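Local coordinates for protein probable chaperone (Pseudomonas aeruginosa, PDB 4JMF) that probably acts as a type III secretion chaperone of the CesT family, binding a partner protein and keeping it ready for export, at residues 7-12 and 37-42; 30-35 and 107-112. All blocks are in the same frame, centred on the assembly; numbering follows the deposited sequence.

How the contacts relate
Contacts 1 and 2 bring the first and last helices of the chain against neighbouring strands of one antiparallel sheet. Their centres lie about 15 Å apart, and the segments alternate along the sequence. Where they meet, the backbone is joined by a probable hydrogen bond from Leu30 N to Cys37 O (2.7 Å) between strands 28-32 and 35-41. The apolar layer runs on through Leu39 CD1 and Leu30 CD1, 4.0 Å apart, and at the other end through Cys37 SG, 4.0 Å from Val109 CG2. In contact 2, Leu30 to Val32 of the edge strand pair antiparallel with a strand of another protein's chain, which also packs on His38 and Ala40, whose side chains leave strand 35-41 on the side opposite Leu39.

Contact 1. Residues 7-12 and 37-42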
loop_
_atom_site.group_PDB
_atom_site.type_symbol
_atom_site.label_atom_id
_atom_site.label_comp_id
_atom_site.label_asym_id
_atom_site.label_seq_id
_atom_site.Cartn_x
_atom_site.Cartn_y
_atom_site.Cartn_z
ATOM N N ALA B 7 3.538 -8.398 19.726
ATOM C CA ALA B 7 4.927 -7.971 19.847
ATOM C C ALA B 7 5.185 -6.698 19.052
ATOM O O ALA B 7 5.906 -5.823 19.512
ATOM C CB ALA B 7 5.864 -9.077 19.399
ATOM N N ALA B 8 4.601 -6.597 17.857
ATOM C CA ALA B 8 4.738 -5.382 17.046
ATOM C C ALA B 8 4.084 -4.177 17.724
ATOM O O ALA B 8 4.659 -3.077 17.758
ATOM C CB ALA B 8 4.150 -5.592 15.662
ATOM N N ILE B 9 2.877 -4.376 18.244
ATOM C CA ILE B 9 2.195 -3.320 18.982
ATOM C C ILE B 9 3.077 -2.870 20.162
ATOM O O ILE B 9 3.270 -1.673 20.392
ATOM C CB ILE B 9 0.812 -3.785 19.491
ATOM C CG1 ILE B 9 -0.119 -4.130 18.316
ATOM C CG2 ILE B 9 0.173 -2.718 20.382
ATOM C CD1 ILE B 9 -0.347 -2.996 17.326
ATOM N N HIS B 10 3.638 -3.834 20.883
ATOM C CA HIS B 10 4.540 -3.519 22.000
ATOM C C HIS B 10 5.687 -2.595 21.569
ATOM O O HIS B 10 5.992 -1.581 22.232
ATOM C CB HIS B 10 5.093 -4.814 22.587
ATOM C CG HIS B 10 5.850 -4.633 23.869
ATOM N ND1 HIS B 10 7.212 -4.429 23.911
ATOM C CD2 HIS B 10 5.435 -4.656 25.159
ATOM C CE1 HIS B 10 7.604 -4.324 25.169
ATOM N NE2 HIS B 10 6.545 -4.456 25.945
ATOM N N GLN B 11 6.311 -2.917 20.444
ATOM C CA GLN B 11 7.395 -2.076 19.923
ATOM C C GLN B 11 6.910 -0.667 19.613
ATOM O O GLN B 11 7.606 0.311 19.922
ATOM C CB GLN B 11 8.023 -2.721 18.674
ATOM C CG GLN B 11 8.677 -4.076 18.980
ATOM C CD GLN B 11 9.855 -3.943 19.944
ATOM O OE1 GLN B 11 10.695 -3.057 19.785
ATOM N NE2 GLN B 11 9.909 -4.816 20.960
ATOM N N LEU B 12 5.719 -0.547 19.015
ATOM C CA LEU B 12 5.192 0.779 18.701
ATOM C C LEU B 12 4.982 1.587 19.966
ATOM O O LEU B 12 5.259 2.787 19.994
ATOM C CB LEU B 12 3.880 0.692 17.916
ATOM C CG LEU B 12 3.154 2.011 17.617
ATOM C CD1 LEU B 12 3.977 2.942 16.707
ATOM C CD2 LEU B 12 1.811 1.720 16.960
ATOM N N CYS B 37 -6.236 7.679 15.062
ATOM C CA CYS B 37 -5.712 6.612 14.219
ATOM C C CYS B 37 -6.020 5.241 14.810
ATOM O O CYS B 37 -6.004 5.067 16.030
ATOM C CB CYS B 37 -4.199 6.762 14.073
ATOM S SG CYS B 37 -3.667 8.378 13.493
ATOM N N HIS B 38 -6.287 4.272 13.939
ATOM C CA HIS B 38 -6.629 2.913 14.362
ATOM C C HIS B 38 -5.614 1.909 13.804
ATOM O O HIS B 38 -5.070 2.125 12.717
ATOM C CB HIS B 38 -8.033 2.536 13.867
ATOM C CG HIS B 38 -9.043 3.626 14.036
ATOM N ND1 HIS B 38 -9.734 3.826 15.214
ATOM C CD2 HIS B 38 -9.472 4.584 13.180
ATOM C CE1 HIS B 38 -10.546 4.860 15.074
ATOM N NE2 HIS B 38 -10.408 5.338 13.850
ATOM N N LEU B 39 -5.383 0.819 14.541
ATOM C CA LEU B 39 -4.410 -0.194 14.161
ATOM C C LEU B 39 -5.119 -1.519 14.258
ATOM O O LEU B 39 -5.878 -1.743 15.199
ATOM C CB LEU B 39 -3.236 -0.222 15.143
ATOM C CG LEU B 39 -2.762 1.102 15.727
ATOM C CD1 LEU B 39 -1.671 0.856 16.793
ATOM C CD2 LEU B 39 -2.251 1.983 14.644
ATOM N N ALA B 40 -4.881 -2.401 13.296
ATOM C CA ALA B 40 -5.491 -3.716 13.356
ATOM C C ALA B 40 -4.634 -4.684 12.588
ATOM O O ALA B 40 -3.913 -4.284 11.679
ATOM C CB ALA B 40 -6.897 -3.674 12.751
ATOM N N GLU B 41 -4.714 -5.958 12.939
ATOM C CA GLU B 41 -4.094 -6.976 12.112
ATOM C C GLU B 41 -5.026 -7.285 10.938
ATOM O O GLU B 41 -6.115 -7.824 11.131
ATOM C CB GLU B 41 -3.847 -8.254 12.901
ATOM C CG GLU B 41 -3.075 -9.269 12.076
ATOM C CD GLU B 41 -2.814 -10.570 12.811
ATOM O OE1 GLU B 41 -3.434 -10.816 13.874
ATOM O OE2 GLU B 41 -1.982 -11.359 12.307
ATOM N N HIS B 42 -4.603 -6.962 9.720
ATOM C CA HIS B 42 -5.513 -7.089 8.581
ATOM C C HIS B 42 -4.750 -7.012 7.279
ATOM O O HIS B 42 -4.198 -5.964 6.953
ATOM C CB HIS B 42 -6.560 -5.972 8.622
ATOM C CG HIS B 42 -7.683 -6.159 7.648
ATOM N ND1 HIS B 42 -7.646 -5.663 6.363
ATOM C CD2 HIS B 42 -8.882 -6.779 7.776
ATOM C CE1 HIS B 42 -8.774 -5.962 5.739
ATOM N NE2 HIS B 42 -9.541 -6.640 6.575
#
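Leu39 of strand 35-41 sends one methyl, CD1, up to Ile9 and Leu12 on the buried side of helix 3-15, and these three residues make the whole contact. The strand enters with Cys37, whose side chain serves the other helix, 98-114, by packing on Val109. At His38 the alternation of the strand turns the side chain to the other face of the sheet, where its ring meets Phe50 and an apolar side chain of another protein's chain. Leu39 points back toward the helix. Its CD1, anti to CA (chi2 174°), is the methyl carried furthest from the strand, and it alone meets the helix. Leu12 leaves its backbone differently, with CG anti to the backbone N (chi1 175°), but its CD2 is likewise the methyl anti to CA; the two leucines meet tip to tip, Leu12 CD2 lying 3.6 Å from Leu39 CD1. Ile9, one helical turn earlier, approaches aslant, and only its terminal methyl takes part, Ile9 CD1 standing 4.1 Å from the same Leu39 CD1. One methyl thus serves two residues spaced i, i+3 on the helix. No hydrogen bond crosses, and the buried area is small, 102 Å². Ala40 points away, toward the face where the other protein packs. Glu41 ends the strand with OE2 accepting bonds from Asp45 N and Asn2 ND2. Such an amphipathic N-terminal helix, laid by its apolar side on a twisted antiparallel sheet whose far face meets a bound chain, fits the alpha/beta fold of CesT-family type III secretion chaperones.

Contact 2. Residues 30-35 and 107-112; sequences LQVGPH and QLVAAA
His35, the last residue of a tight type II' turn, lays its ring against Ala112 and Val109 of helix 98-114. From CB, which points toward the helix, the side chain leaves with CG anti to the carbonyl carbon (chi1 -50°), and CG is the first ring atom to come under the Ala112 methyl. On one branch, His35 ND1 lies 3.6 Å from Ala112 CB. On the other, His35 CD2 has Val109 CG1 obliquely beside it at 3.8 Å. His35 CE1 approaches the helix backbone, 3.5 Å from Ala112 O. The tip, NE2, is hydrogen-bonded to Glu113 OE2, which fixes the rotation of the ring and would probably stabilise a positive charge on it. Taken whole, the His35 ring receives Ala112 CB over one face in a CH-pi contact, 3.8 Å from the centroid and 22° off the normal, while Pro34 CG covers the opposite face near the rim. Across the turn, Val32 CG1 lies 4.0 Å from both Val109 CG1 and Val109 CG2, the two valines crossing at a slant. Val32 and His35 are a hydrogen-bonded pair closing the turn, with Gly33 taking the positive phi; Gln31 NE2 donates to Gly33 O with an N-H...O angle of 163°. The arrangement is a two-residue beta hairpin, packed by its closing pair on the C-terminal helix of the CesT chaperone fold.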
loop_
_atom_site.group_PDB
_atom_site.type_symbol
_atom_site.label_atom_id
_atom_site.label_comp_id
_atom_site.label_asym_id
_atom_site.label_seq_id
_atom_site.Cartn_x
_atom_site.Cartn_y
_atom_site.Cartn_z
ATOM N N LEU B 30 -5.383 5.370 18.608
ATOM C CA LEU B 30 -4.432 6.331 19.158
ATOM C C LEU B 30 -4.833 7.735 18.742
ATOM O O LEU B 30 -5.220 7.949 17.601
ATOM C CB LEU B 30 -3.042 6.062 18.597
ATOM C CG LEU B 30 -2.386 4.756 19.010
ATOM C CD1 LEU B 30 -1.091 4.580 18.237
ATOM C CD2 LEU B 30 -2.124 4.805 20.513
ATOM N N GLN B 31 -4.747 8.689 19.662
ATOM C CA GLN B 31 -4.935 10.093 19.321
ATOM C C GLN B 31 -3.564 10.719 19.083
ATOM O O GLN B 31 -2.747 10.806 19.998
ATOM C CB GLN B 31 -5.635 10.828 20.459
ATOM C CG GLN B 31 -6.078 12.237 20.088
ATOM C CD GLN B 31 -7.285 12.213 19.180
ATOM O OE1 GLN B 31 -8.255 11.499 19.447
ATOM N NE2 GLN B 31 -7.226 12.970 18.085
ATOM N N VAL B 32 -3.288 11.123 17.853
ATOM C CA VAL B 32 -2.012 11.757 17.552
ATOM C C VAL B 32 -2.307 13.181 17.125
ATOM O O VAL B 32 -2.702 13.430 15.981
ATOM C CB VAL B 32 -1.239 11.004 16.445
ATOM C CG1 VAL B 32 0.062 11.708 16.136
ATOM C CG2 VAL B 32 -0.961 9.572 16.877
ATOM N N GLY B 33 -2.153 14.118 18.051
ATOM C CA GLY B 33 -2.617 15.472 17.807
ATOM C C GLY B 33 -4.093 15.402 17.474
ATOM O O GLY B 33 -4.857 14.703 18.139
ATOM N N PRO B 34 -4.501 16.090 16.407
ATOM C CA PRO B 34 -5.926 16.086 16.056
ATOM C C PRO B 34 -6.379 14.815 15.320
ATOM O O PRO B 34 -7.573 14.654 15.023
ATOM C CB PRO B 34 -6.064 17.317 15.163
ATOM C CG PRO B 34 -4.698 17.521 14.571
ATOM C CD PRO B 34 -3.693 16.958 15.531
ATOM N N HIS B 35 -5.447 13.905 15.065
ATOM C CA HIS B 35 -5.760 12.698 14.296
ATOM C C HIS B 35 -6.036 11.448 15.138
ATOM O O HIS B 35 -5.161 10.963 15.869
ATOM C CB HIS B 35 -4.621 12.431 13.321
ATOM C CG HIS B 35 -4.240 13.635 12.520
ATOM N ND1 HIS B 35 -5.067 14.180 11.558
ATOM C CD2 HIS B 35 -3.129 14.410 12.549
ATOM C CE1 HIS B 35 -4.477 15.236 11.026
ATOM N NE2 HIS B 35 -3.302 15.397 11.610
ATOM N N GLN B 107 4.205 8.314 8.683
ATOM C CA GLN B 107 3.825 8.617 7.301
ATOM C C GLN B 107 2.308 8.749 7.161
ATOM O O GLN B 107 1.821 9.578 6.386
ATOM C CB GLN B 107 4.382 7.567 6.336
ATOM C CG GLN B 107 5.903 7.538 6.276
ATOM C CD GLN B 107 6.476 8.890 5.899
ATOM O OE1 GLN B 107 6.181 9.426 4.826
ATOM N NE2 GLN B 107 7.294 9.457 6.787
ATOM N N LEU B 108 1.561 7.943 7.919
ATOM C CA LEU B 108 0.105 8.073 7.938
ATOM C C LEU B 108 -0.266 9.468 8.429
ATOM O O LEU B 108 -0.997 10.208 7.757
ATOM C CB LEU B 108 -0.535 7.023 8.853
ATOM C CG LEU B 108 -2.064 7.103 8.929
ATOM C CD1 LEU B 108 -2.697 6.874 7.549
ATOM C CD2 LEU B 108 -2.629 6.118 9.958
ATOM N N VAL B 109 0.245 9.829 9.602
ATOM C CA VAL B 109 -0.060 11.130 10.189
ATOM C C VAL B 109 0.439 12.301 9.336
ATOM O O VAL B 109 -0.243 13.324 9.219
ATOM C CB VAL B 109 0.447 11.220 11.640
ATOM C CG1 VAL B 109 0.214 12.611 12.193
ATOM C CG2 VAL B 109 -0.300 10.207 12.493
ATOM N N ALA B 110 1.598 12.141 8.701
ATOM C CA ALA B 110 2.118 13.196 7.839
ATOM C C ALA B 110 1.145 13.534 6.714
ATOM O O ALA B 110 0.963 14.701 6.372
ATOM C CB ALA B 110 3.495 12.823 7.279
ATOM N N ALA B 111 0.493 12.527 6.146
ATOM C CA ALA B 111 -0.433 12.812 5.052
ATOM C C ALA B 111 -1.719 13.400 5.597
ATOM O O ALA B 111 -2.337 14.255 4.967
ATOM C CB ALA B 111 -0.716 11.580 4.251
ATOM N N ALA B 112 -2.128 12.936 6.770
ATOM C CA ALA B 112 -3.346 13.455 7.388
ATOM C C ALA B 112 -3.185 14.942 7.706
ATOM O O ALA B 112 -4.146 15.708 7.602
ATOM C CB ALA B 112 -3.694 12.671 8.645
#